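Local atomic coordinates of regulatory protein (Bacillus megaterium, PDB entry 4UA1), a protein that probably represses the mercury resistance operon without metal and, as a dimer that has bound mercury(II), activates its transcription while staying on the same operator DNA. Residues P115-K118 with D119-E122; C123-I126 with E127-K131. All coordinates share one frame; numbering follows the deposited sequence.

Contact 1. Residues P115-K118 with D119-E122; sequences PENK and DIYE
The Asn117 amide reaches forward along the chain, and its OD1 accepts the N-H of Asp119. From CB the Asn117 chain runs to CG with CG anti to the backbone N (chi1 170°), which puts the amide on the carbonyl side, toward Asp119. Its OD1 then takes the N-H of Asp119 at 3.0 Å, the donor standing well above the carbonyl plane rather than within it, and also meets Asp119 CB at 3.6 Å. The ND2 branch lies near both Asp119 O (3.9 Å) and Ile120 CG2 (4.1 Å), a looser touch. The Asn117 and Asp119 side chains run alongside, pointing the same way, yet amide and carboxylate are almost perpendicular, 88° apart. Ile120 slants across toward Pro115: its CD1 meets Pro115 CG at 3.7 Å, apolar against apolar, and lies equally close to the backbone O of Asn117. Within 115-118, Lys118 stays extended until a bend at chi4 (44°) brings NZ onto Pro115 O at 2.8 Å. A cation-pi contact with Tyr83 of the second subunit also engages this lysine. Chemically, an amide oxygen serves Asp119 N, a lysine ammonium serves Pro115 O, and a weak backbone bond joins Ile120 N to Lys118 O (3.1 Å), while the apolar pair Pro115 and Ile120 packs on Cys79 of the second subunit.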
ATOM      1  N   PRO B 115     -20.071  24.674  -0.269  1.00 28.82           N
ATOM      2  CA  PRO B 115     -21.038  25.642  -0.808  1.00 29.88           C
ATOM      3  C   PRO B 115     -20.705  26.116  -2.232  1.00 30.53           C
ATOM      4  O   PRO B 115     -19.657  25.779  -2.779  1.00 30.17           O
ATOM      5  CB  PRO B 115     -20.965  26.802   0.194  1.00 30.10           C
ATOM      6  CG  PRO B 115     -19.605  26.689   0.809  1.00 29.42           C
ATOM      7  CD  PRO B 115     -19.298  25.217   0.865  1.00 28.58           C
ATOM      8  N   GLU B 116     -21.612  26.897  -2.812  1.00 32.90           N
ATOM      9  CA  GLU B 116     -21.414  27.463  -4.139  1.00 34.72           C
ATOM     10  C   GLU B 116     -20.221  28.421  -4.171  1.00 35.98           C
ATOM     11  O   GLU B 116     -19.326  28.292  -5.009  1.00 39.46           O
ATOM     12  CB  GLU B 116     -22.679  28.183  -4.599  1.00 38.49           C
ATOM     13  CG  GLU B 116     -22.480  29.074  -5.819  1.00 42.90           C
ATOM     14  CD  GLU B 116     -23.750  29.806  -6.229  1.00 59.74           C
ATOM     15  OE1 GLU B 116     -24.807  29.555  -5.607  1.00 57.07           O
ATOM     16  OE2 GLU B 116     -23.690  30.640  -7.162  1.00 65.06           O
ATOM     17  N   ASN B 117     -20.184  29.347  -3.221  1.00 34.82           N
ATOM     18  CA  ASN B 117     -19.048  30.242  -3.103  1.00 35.36           C
ATOM     19  C   ASN B 117     -18.007  29.636  -2.179  1.00 31.99           C
ATOM     20  O   ASN B 117     -18.195  29.552  -0.963  1.00 31.41           O
ATOM     21  CB  ASN B 117     -19.487  31.616  -2.573  1.00 33.95           C
ATOM     22  CG  ASN B 117     -18.306  32.501  -2.195  1.00 35.36           C
ATOM     23  OD1 ASN B 117     -17.214  32.414  -2.786  1.00 34.67           O
ATOM     24  ND2 ASN B 117     -18.505  33.330  -1.171  1.00 39.43           N
ATOM     25  N   LYS B 118     -16.900  29.225  -2.768  1.00 31.93           N
ATOM     26  CA  LYS B 118     -15.874  28.518  -2.036  1.00 31.03           C
ATOM     27  C   LYS B 118     -14.747  29.455  -1.599  1.00 34.45           C
ATOM     28  O   LYS B 118     -13.746  29.004  -1.044  1.00 35.32           O
ATOM     29  CB  LYS B 118     -15.341  27.366  -2.868  1.00 30.53           C
ATOM     30  CG  LYS B 118     -16.424  26.380  -3.270  1.00 30.02           C
ATOM     31  CD  LYS B 118     -15.845  25.181  -3.985  1.00 29.52           C
ATOM     32  CE  LYS B 118     -16.897  24.145  -4.288  1.00 29.18           C
ATOM     33  NZ  LYS B 118     -18.162  24.698  -4.822  1.00 30.25           N
ATOM     34  N   ASP B 119     -14.896  30.758  -1.832  1.00 37.26           N
ATOM     35  CA  ASP B 119     -13.881  31.645  -1.310  1.00 39.69           C
ATOM     36  C   ASP B 119     -14.314  32.104   0.073  1.00 38.81           C
ATOM     37  O   ASP B 119     -14.888  33.165   0.243  1.00 47.70           O
ATOM     38  CB  ASP B 119     -13.686  32.834  -2.256  1.00 48.04           C
ATOM     39  CG  ASP B 119     -12.815  33.924  -1.666  1.00 55.96           C
ATOM     40  OD1 ASP B 119     -12.047  33.647  -0.726  1.00 66.43           O
ATOM     41  OD2 ASP B 119     -12.889  35.069  -2.158  1.00 61.76           O
ATOM     42  N   ILE B 120     -13.877  31.336   1.065  1.00 37.54           N
ATOM     43  CA  ILE B 120     -14.248  31.505   2.463  1.00 33.14           C
ATOM     44  C   ILE B 120     -13.209  30.742   3.279  1.00 35.99           C
ATOM     45  O   ILE B 120     -12.577  29.806   2.755  1.00 34.56           O
ATOM     46  CB  ILE B 120     -15.670  30.953   2.801  1.00 32.20           C
ATOM     47  CG1 ILE B 120     -15.848  29.527   2.266  1.00 37.17           C
ATOM     48  CG2 ILE B 120     -16.784  31.855   2.266  1.00 33.35           C
ATOM     49  CD1 ILE B 120     -17.212  28.939   2.558  1.00 30.44           C
ATOM     50  N   TYR B 121     -13.081  31.089   4.563  1.00 34.55           N
ATOM     51  CA  TYR B 121     -12.181  30.375   5.479  1.00 39.02           C
ATOM     52  C   TYR B 121     -12.788  29.038   5.913  1.00 34.44           C
ATOM     53  O   TYR B 121     -12.068  28.063   6.149  1.00 32.54           O
ATOM     54  CB  TYR B 121     -11.867  31.203   6.717  1.00 36.82           C
ATOM     55  CG  TYR B 121     -10.916  32.329   6.479  1.00 43.63           C
ATOM     56  CD1 TYR B 121     -10.634  33.247   7.491  1.00 49.02           C
ATOM     57  CD2 TYR B 121     -10.288  32.486   5.248  1.00 43.03           C
ATOM     58  CE1 TYR B 121      -9.751  34.286   7.285  1.00 51.28           C
ATOM     59  CE2 TYR B 121      -9.406  33.530   5.028  1.00 42.80           C
ATOM     60  CZ  TYR B 121      -9.140  34.424   6.053  1.00 55.31           C
ATOM     61  OH  TYR B 121      -8.262  35.463   5.846  1.00 68.86           O
ATOM     62  N   GLU B 122     -14.109  29.009   6.062  1.00 32.02           N
ATOM     63  CA  GLU B 122     -14.755  27.802   6.538  1.00 32.30           C
ATOM     64  C   GLU B 122     -15.032  26.794   5.421  1.00 33.49           C
ATOM     65  O   GLU B 122     -15.876  26.983   4.561  1.00 44.69           O
ATOM     66  CB  GLU B 122     -16.028  28.182   7.294  1.00 31.56           C
ATOM     67  CG  GLU B 122     -15.677  29.032   8.490  1.00 33.16           C
ATOM     68  CD  GLU B 122     -15.743  30.548   8.279  1.00 33.80           C
ATOM     69  OE1 GLU B 122     -15.812  31.046   7.130  1.00 33.43           O
ATOM     70  OE2 GLU B 122     -15.636  31.248   9.303  1.00 44.01           O
TER

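Contact 2. Residues C123-I126 with E127-K131; sequences CPII and ETLMK. With HG (mercury (II) ion), chain D.
Cys123 O accepts the N-H of Glu127 at 2.8 Å in a nearly straight bond, closing the first turn of helix 124-130. With Cys123 SG anti to the backbone N (chi1 169°), the sulfur lies beside the carbonyl carbon, where it meets both the mercury (2.5 Å) and, as N-cap, Ile126 N in a long, weak bond of 3.6 Å. This turn is tight: Pro124 O is gripped twice, by Thr128 N and by Thr128 OG1 (2.7 Å), from opposite faces of its carbonyl plane. Leu129 N to Ile125 O (2.9 Å) is equally sound, whereas Met130 N to Ile126 O is weak; Arg54 of the second subunit bonds to Leu129 O. Side chains one turn apart touch more lightly, Ile125 CG2 alongside Leu129 CD1 at 4.2 Å and Ile126 CG2 alongside Met130 SD at 3.8 Å. On the solvent side Glu127 is exposed, its CG 3.3 Å from Cys123 O. Ile125 packs on Thr86 and Ile126 on Met82, both of the second subunit. Metal and cap thus share one sulfur, and the weak N-H bond and the helix N-terminus may together help stabilise a thiolate ligand.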
ATOM      1  N   CYS B 123     -14.350  25.670   5.505  1.00 30.29           N
ATOM      2  CA  CYS B 123     -14.567  24.590   4.574  1.00 38.37           C
ATOM      3  C   CYS B 123     -15.206  23.416   5.298  1.00 29.46           C
ATOM      4  O   CYS B 123     -14.634  22.896   6.256  1.00 29.01           O
ATOM      5  CB  CYS B 123     -13.254  24.172   3.931  1.00 28.82           C
ATOM      6  SG  CYS B 123     -13.441  22.676   3.030  1.00 27.62           S
ATOM      7  N   PRO B 124     -16.418  23.028   4.871  1.00 27.66           N
ATOM      8  CA  PRO B 124     -17.135  21.888   5.479  1.00 33.99           C
ATOM      9  C   PRO B 124     -16.301  20.598   5.461  1.00 27.00           C
ATOM     10  O   PRO B 124     -16.478  19.742   6.327  1.00 27.30           O
ATOM     11  CB  PRO B 124     -18.400  21.750   4.615  1.00 27.45           C
ATOM     12  CG  PRO B 124     -18.590  23.108   3.989  1.00 27.75           C
ATOM     13  CD  PRO B 124     -17.185  23.663   3.784  1.00 27.61           C
ATOM     14  N   ILE B 125     -15.406  20.470   4.478  1.00 28.43           N
ATOM     15  CA  ILE B 125     -14.537  19.318   4.421  1.00 27.93           C
ATOM     16  C   ILE B 125     -13.661  19.338   5.667  1.00 31.58           C
ATOM     17  O   ILE B 125     -13.620  18.375   6.437  1.00 31.45           O
ATOM     18  CB  ILE B 125     -13.643  19.306   3.166  1.00 27.38           C
ATOM     19  CG1 ILE B 125     -14.472  19.303   1.872  1.00 32.11           C
ATOM     20  CG2 ILE B 125     -12.710  18.083   3.182  1.00 26.91           C
ATOM     21  CD1 ILE B 125     -13.611  19.204   0.579  1.00 26.78           C
ATOM     22  N   ILE B 126     -12.963  20.453   5.865  1.00 29.98           N
ATOM     23  CA  ILE B 126     -12.038  20.578   6.979  1.00 35.43           C
ATOM     24  C   ILE B 126     -12.773  20.487   8.306  1.00 31.18           C
ATOM     25  O   ILE B 126     -12.346  19.791   9.228  1.00 29.92           O
ATOM     26  CB  ILE B 126     -11.249  21.895   6.908  1.00 33.84           C
ATOM     27  CG1 ILE B 126     -10.400  21.927   5.631  1.00 30.61           C
ATOM     28  CG2 ILE B 126     -10.359  22.044   8.141  1.00 30.67           C
ATOM     29  CD1 ILE B 126      -9.729  23.265   5.366  1.00 29.68           C
ATOM     30  N   GLU B 127     -13.890  21.188   8.390  1.00 29.31           N
ATOM     31  CA  GLU B 127     -14.676  21.146   9.595  1.00 30.35           C
ATOM     32  C   GLU B 127     -15.100  19.726   9.900  1.00 34.41           C
ATOM     33  O   GLU B 127     -14.963  19.288  11.044  1.00 31.44           O
ATOM     34  CB  GLU B 127     -15.888  22.051   9.468  1.00 38.81           C
ATOM     35  CG  GLU B 127     -15.511  23.514   9.346  1.00 41.51           C
ATOM     36  CD  GLU B 127     -16.693  24.390   9.013  1.00 42.85           C
ATOM     37  OE1 GLU B 127     -16.593  25.610   9.244  1.00 53.50           O
ATOM     38  OE2 GLU B 127     -17.709  23.870   8.492  1.00 34.52           O
ATOM     39  N   THR B 128     -15.530  18.984   8.875  1.00 29.04           N
ATOM     40  CA  THR B 128     -16.014  17.623   9.099  1.00 31.18           C
ATOM     41  C   THR B 128     -14.911  16.717   9.583  1.00 29.31           C
ATOM     42  O   THR B 128     -15.066  16.030  10.600  1.00 30.80           O
ATOM     43  CB  THR B 128     -16.632  16.980   7.830  1.00 33.39           C
ATOM     44  OG1 THR B 128     -17.827  17.687   7.477  1.00 28.12           O
ATOM     45  CG2 THR B 128     -17.001  15.538   8.105  1.00 28.20           C
ATOM     46  N   LEU B 129     -13.783  16.756   8.885  1.00 28.56           N
ATOM     47  CA  LEU B 129     -12.635  15.927   9.242  1.00 34.67           C
ATOM     48  C   LEU B 129     -11.972  16.349  10.567  1.00 32.81           C
ATOM     49  O   LEU B 129     -11.176  15.608  11.127  1.00 31.31           O
ATOM     50  CB  LEU B 129     -11.622  15.975   8.118  1.00 27.76           C
ATOM     51  CG  LEU B 129     -12.155  15.315   6.853  1.00 26.35           C
ATOM     52  CD1 LEU B 129     -11.050  15.284   5.803  1.00 25.60           C
ATOM     53  CD2 LEU B 129     -12.699  13.919   7.151  1.00 26.34           C
ATOM     54  N   MET B 130     -12.284  17.556  11.036  1.00 31.35           N
ATOM     55  CA  MET B 130     -11.734  18.067  12.278  1.00 42.73           C
ATOM     56  C   MET B 130     -12.463  17.500  13.483  1.00 48.25           C
ATOM     57  O   MET B 130     -11.857  17.300  14.532  1.00 51.47           O
ATOM     58  CB  MET B 130     -11.788  19.601  12.323  1.00 36.40           C
ATOM     59  CG  MET B 130     -10.579  20.229  11.690  1.00 35.63           C
ATOM     60  SD  MET B 130     -10.442  21.995  11.890  1.00 50.41           S
ATOM     61  CE  MET B 130      -8.665  22.146  11.627  1.00 35.70           C
ATOM     62  N   LYS B 131     -13.766  17.264  13.320  1.00 47.67           N
ATOM     63  CA  LYS B 131     -14.621  16.772  14.399  1.00 52.00           C
ATOM     64  C   LYS B 131     -14.378  15.278  14.631  1.00 54.55           C
ATOM     65  O   LYS B 131     -15.163  14.593  15.287  1.00 60.57           O
ATOM     66  CB  LYS B 131     -16.101  17.039  14.081  1.00 38.71           C
TER
HETATM   67 HG    HG D 202     -14.889  23.394   1.164  1.00 37.04          HG

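In the fold
Contacts 1 and 2 follow one another along the chain, their centres 13 Å apart, and both touch the second subunit. The loop 115-122 leads from the end of the long helix 78-112 into helix 124-130, and the mercury sits between this loop, the start of helix 124-130 and the second subunit. Cys114, just before contact 1, and Cys123, which begins contact 2, bind it together with Cys79 of the second subunit; the side chain of Pro115 is about 5 Å from the ion. The two contacts also touch directly: Pro115 CD packs on Pro124 CG at 3.8 Å. The loop therefore brings two cysteines of one chain onto a single ion that also ties in the other subunit.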